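Local coordinates for protein scallop myosin (Argopecten irradians, PDB 1WDC) that binds calcium as the regulatory light chain of molluscan muscle myosin and confers calcium dependence on the myosin's Mg-ATPase activity, at residues 41-44 with 45-49; 102-106 with 107-111. One frame throughout, in Å; residues are numbered along the deposited sequence.

How the contacts relate
Both contacts are local, and each lies in an EF-hand range of the chain. Contact 1 closes the C-terminal end of helix 37-47, and contact 2 joins strand 104-105 to the start of helix 106-115. Their centres are about 39 Å apart, on opposite sides of the chain's centre, and they share no element. Contact 1 is mainly a surface contact. A salt bridge, backbone bonds and a water carry it, and I43 is its buried residue. Contact 2 is partly buried and mostly apolar, with L104 and I109 in the interior. The bound magnesium ion is near contact 1, while contact 2 lies away from the annotated sites.

Contact 1 (41-44 with 45-49); sequences KAIS and EQLGR
K41 sends CG anti to its backbone N (chi1 179°) and stays extended until a bend at chi4, -47°. E45, one turn later, has CG beside its own N (chi1 -79°) and is extended beyond it. The two chains therefore meet along the outside of the helix. K41 NZ forms a salt bridge with E45 OE2 at 2.9 Å, coming from above the carboxylate plane. The lysine's CE also lies against the same oxygen, with K41 CE 3.4 Å from E45 OE2. Beneath the bridge runs a nearly straight helical bond, E45 N to K41 O, 2.9 Å. Q46 N bonds to A42 O at 3.2 Å, less straight.

The helix then tightens and ends. L47 N bonds to S44 O at 2.8 Å, a three-residue step. G48 N adds a weak bond to the same oxygen. Water 1 also donates to S44 O, and to R49 O at 2.6 Å, so it ties the end of the helix to the chain leaving it. G48 has positive phi, and its backbone angles call for glycine. On another side, I43 CD1 packs on L47 CG at 4.3 Å.

S44 OG is hydrogen-bonded to I40 O, within the same helix. This is the exiting helix of the first EF-hand, whose loop holds the magnesium ion. I43 also touches V29 of that loop. I43 and L47 pack on apolar side chains of another protein chain, while S44 meets A50 and P51 in the turn toward helix 53-60.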
loop_
_atom_site.group_PDB
_atom_site.type_symbol
_atom_site.label_atom_id
_atom_site.label_comp_id
_atom_site.label_asym_id
_atom_site.label_seq_id
_atom_site.Cartn_x
_atom_site.Cartn_y
_atom_site.Cartn_z
ATOM N N LYS B 41 1.827 -5.473 43.498
ATOM C CA LYS B 41 0.572 -5.070 44.160
ATOM C C LYS B 41 0.734 -3.819 45.007
ATOM O O LYS B 41 -0.075 -2.903 44.898
ATOM C CB LYS B 41 0.032 -6.180 45.049
ATOM C CG LYS B 41 -1.261 -5.853 45.815
ATOM C CD LYS B 41 -1.989 -7.154 46.226
ATOM C CE LYS B 41 -3.150 -6.927 47.197
ATOM N NZ LYS B 41 -2.756 -6.013 48.319
ATOM N N ALA B 42 1.797 -3.740 45.797
ATOM C CA ALA B 42 1.996 -2.569 46.616
ATOM C C ALA B 42 2.154 -1.298 45.739
ATOM O O ALA B 42 1.462 -0.294 45.959
ATOM C CB ALA B 42 3.189 -2.765 47.497
ATOM N N ILE B 43 3.029 -1.366 44.722
ATOM C CA ILE B 43 3.250 -0.257 43.782
ATOM C C ILE B 43 2.032 0.051 42.895
ATOM O O ILE B 43 1.699 1.212 42.736
ATOM C CB ILE B 43 4.523 -0.496 42.893
ATOM C CG1 ILE B 43 4.997 0.816 42.241
ATOM C CG2 ILE B 43 4.242 -1.520 41.799
ATOM C CD1 ILE B 43 4.879 2.072 43.103
ATOM N N SER B 44 1.282 -0.971 42.464
ATOM C CA SER B 44 0.059 -0.760 41.677
ATOM C C SER B 44 -0.968 -0.013 42.480
ATOM O O SER B 44 -1.520 0.979 42.019
ATOM C CB SER B 44 -0.578 -2.079 41.234
ATOM O OG SER B 44 0.098 -2.655 40.131
ATOM N N GLU B 45 -1.271 -0.522 43.667
ATOM C CA GLU B 45 -2.313 0.067 44.486
ATOM C C GLU B 45 -1.961 1.478 44.823
ATOM O O GLU B 45 -2.791 2.213 45.322
ATOM C CB GLU B 45 -2.446 -0.692 45.783
ATOM C CG GLU B 45 -3.207 -1.986 45.673
ATOM C CD GLU B 45 -3.176 -2.769 46.961
ATOM O OE1 GLU B 45 -2.251 -2.543 47.754
ATOM O OE2 GLU B 45 -4.029 -3.664 47.136
ATOM N N GLN B 46 -0.667 1.739 44.834
ATOM C CA GLN B 46 -0.135 3.093 44.999
ATOM C C GLN B 46 -0.357 4.058 43.805
ATOM O O GLN B 46 -0.365 5.271 43.989
ATOM C CB GLN B 46 1.368 2.992 45.326
ATOM C CG GLN B 46 2.194 4.261 45.143
ATOM C CD GLN B 46 3.306 4.386 46.174
ATOM O OE1 GLN B 46 3.203 3.864 47.292
ATOM N NE2 GLN B 46 4.352 5.131 45.823
ATOM N N LEU B 47 -0.481 3.522 42.589
ATOM C CA LEU B 47 -0.552 4.345 41.380
ATOM C C LEU B 47 -1.990 4.529 40.899
ATOM O O LEU B 47 -2.276 5.449 40.113
ATOM C CB LEU B 47 0.316 3.736 40.254
ATOM C CG LEU B 47 1.835 3.650 40.501
ATOM C CD1 LEU B 47 2.542 2.915 39.393
ATOM C CD2 LEU B 47 2.415 5.016 40.637
ATOM N N GLY B 48 -2.900 3.729 41.455
ATOM C CA GLY B 48 -4.278 3.692 40.972
ATOM C C GLY B 48 -4.944 2.346 41.226
ATOM O O GLY B 48 -4.514 1.620 42.088
ATOM N N ARG B 49 -5.973 1.988 40.471
ATOM C CA ARG B 49 -6.577 0.678 40.638
ATOM C C ARG B 49 -5.541 -0.349 40.242
ATOM O O ARG B 49 -4.771 -0.149 39.302
ATOM C CB ARG B 49 -7.826 0.515 39.776
ATOM C CG ARG B 49 -8.742 1.699 39.850
ATOM C CD ARG B 49 -10.002 1.509 39.046
ATOM N NE ARG B 49 -10.940 0.712 39.804
ATOM C CZ ARG B 49 -11.958 1.206 40.487
ATOM N NH1 ARG B 49 -12.245 2.496 40.412
ATOM N NH2 ARG B 49 -12.720 0.385 41.206
HETATM O O HOH W 1 -2.368 0.906 38.997
#

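Contact 2 (102-106 with 107-111); sequences KKLNI and EYIKD
L104 straddles the first turn of the helix with its two methyls. Its CD1 lies 4.0 Å from I109 CD1, the side chains crossing at about a right angle. Its CD2 approaches Y108 CD2 obliquely at 4.1 Å. The leucine tip thus fits the notch between the isoleucine and the tyrosine ring.

I106 makes a second bump. Its CG1 is turned anti to the backbone N (chi1 -170°), which carries CD1 along the helix to I109 and K110. There I106 CD1 sits 4.1 Å from I109 CG2. K110 CE is 4.1 Å from I106 CD1 too, the two chains crossing at a slant, and it borders this hollow. F129 of helix 122-131 touches I106 and I109 and makes a cation-pi contact with K110.

The contact is the strand-to-helix step of an EF-hand: strand 104-105 leads directly into helix 106-115. L104 and I106 bond through their backbones to F139 and G137, and F139 also packs on I106 and I109. With an alanine at I106, a gap would probably open beside I109 CG2 and K110 CE, and F129 and F139 would have less to pack against.

N105 holds the N-cap position, but its side chain makes no capping bond. Its carbonyl takes weak bonds from Y108 N and I109 N. K110 N bonds to I106 O at 3.2 Å, nearly straight at 166°.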
loop_
_atom_site.group_PDB
_atom_site.type_symbol
_atom_site.label_atom_id
_atom_site.label_comp_id
_atom_site.label_asym_id
_atom_site.label_seq_id
_atom_site.Cartn_x
_atom_site.Cartn_y
_atom_site.Cartn_z
ATOM N N LYS B 102 4.041 16.105 5.124
ATOM C CA LYS B 102 4.173 15.483 6.444
ATOM C C LYS B 102 2.847 15.315 7.185
ATOM O O LYS B 102 2.816 15.283 8.417
ATOM C CB LYS B 102 5.176 16.245 7.310
ATOM C CG LYS B 102 6.566 16.517 6.674
ATOM C CD LYS B 102 7.040 15.404 5.747
ATOM C CE LYS B 102 8.509 15.096 5.948
ATOM N NZ LYS B 102 8.736 14.222 7.170
ATOM N N LYS B 103 1.755 15.217 6.426
ATOM C CA LYS B 103 0.445 14.843 6.969
ATOM C C LYS B 103 -0.188 13.981 5.931
ATOM O O LYS B 103 0.314 13.903 4.812
ATOM C CB LYS B 103 -0.473 16.039 7.165
ATOM C CG LYS B 103 0.158 17.160 7.881
ATOM C CD LYS B 103 -0.352 17.257 9.292
ATOM C CE LYS B 103 0.368 18.387 9.961
ATOM N NZ LYS B 103 1.822 18.351 9.594
ATOM N N LEU B 104 -1.226 13.263 6.350
ATOM C CA LEU B 104 -2.122 12.538 5.457
ATOM C C LEU B 104 -3.538 12.958 5.821
ATOM O O LEU B 104 -3.816 13.261 6.964
ATOM C CB LEU B 104 -1.964 11.026 5.654
ATOM C CG LEU B 104 -0.715 10.348 5.070
ATOM C CD1 LEU B 104 -0.749 8.860 5.317
ATOM C CD2 LEU B 104 -0.646 10.598 3.577
ATOM N N ASN B 105 -4.409 13.083 4.833
ATOM C CA ASN B 105 -5.776 13.460 5.091
ATOM C C ASN B 105 -6.334 12.372 5.976
ATOM O O ASN B 105 -6.070 11.219 5.727
ATOM C CB ASN B 105 -6.543 13.465 3.783
ATOM C CG ASN B 105 -6.300 14.728 2.938
ATOM O OD1 ASN B 105 -5.538 15.634 3.308
ATOM N ND2 ASN B 105 -6.987 14.799 1.805
ATOM N N ILE B 106 -7.191 12.710 6.918
ATOM C CA ILE B 106 -7.677 11.697 7.830
ATOM C C ILE B 106 -8.419 10.562 7.119
ATOM O O ILE B 106 -8.186 9.383 7.422
ATOM C CB ILE B 106 -8.592 12.307 8.953
ATOM C CG1 ILE B 106 -8.887 11.247 10.051
ATOM C CG2 ILE B 106 -9.881 12.833 8.341
ATOM C CD1 ILE B 106 -7.654 10.509 10.629
ATOM N N GLU B 107 -9.129 10.900 6.040
ATOM C CA GLU B 107 -10.005 9.934 5.365
ATOM C C GLU B 107 -9.193 8.950 4.541
ATOM O O GLU B 107 -9.579 7.808 4.357
ATOM C CB GLU B 107 -11.016 10.638 4.445
ATOM C CG GLU B 107 -11.170 12.125 4.663
ATOM C CD GLU B 107 -10.122 12.921 3.922
ATOM O OE1 GLU B 107 -10.093 12.863 2.661
ATOM O OE2 GLU B 107 -9.323 13.593 4.604
ATOM N N TYR B 108 -8.072 9.431 4.017
ATOM C CA TYR B 108 -7.172 8.605 3.232
ATOM C C TYR B 108 -6.482 7.512 4.102
ATOM O O TYR B 108 -6.629 6.326 3.820
ATOM C CB TYR B 108 -6.149 9.517 2.566
ATOM C CG TYR B 108 -5.226 8.797 1.627
ATOM C CD1 TYR B 108 -5.675 7.712 0.845
ATOM C CD2 TYR B 108 -3.909 9.217 1.480
ATOM C CE1 TYR B 108 -4.807 7.064 -0.055
ATOM C CE2 TYR B 108 -3.051 8.597 0.571
ATOM C CZ TYR B 108 -3.495 7.525 -0.181
ATOM O OH TYR B 108 -2.578 6.902 -0.999
ATOM N N ILE B 109 -5.871 7.902 5.228
ATOM C CA ILE B 109 -5.228 6.909 6.089
ATOM C C ILE B 109 -6.206 5.882 6.720
ATOM O O ILE B 109 -5.923 4.704 6.678
ATOM C CB ILE B 109 -4.297 7.557 7.178
ATOM C CG1 ILE B 109 -3.474 6.460 7.853
ATOM C CG2 ILE B 109 -5.098 8.309 8.253
ATOM C CD1 ILE B 109 -2.558 5.718 6.915
ATOM N N LYS B 110 -7.433 6.278 7.064
ATOM C CA LYS B 110 -8.431 5.300 7.530
ATOM C C LYS B 110 -8.747 4.293 6.438
ATOM O O LYS B 110 -8.922 3.099 6.695
ATOM C CB LYS B 110 -9.739 5.986 7.958
ATOM C CG LYS B 110 -9.538 6.921 9.103
ATOM C CD LYS B 110 -10.794 7.169 9.878
ATOM C CE LYS B 110 -10.415 7.590 11.300
ATOM N NZ LYS B 110 -11.552 8.219 12.058
ATOM N N ASP B 111 -8.844 4.802 5.213
ATOM C CA ASP B 111 -9.248 3.989 4.073
ATOM C C ASP B 111 -8.171 2.973 3.721
ATOM O O ASP B 111 -8.459 1.807 3.477
ATOM C CB ASP B 111 -9.511 4.922 2.907
ATOM C CG ASP B 111 -9.896 4.197 1.642
ATOM O OD1 ASP B 111 -10.822 3.362 1.705
ATOM O OD2 ASP B 111 -9.310 4.543 0.573
#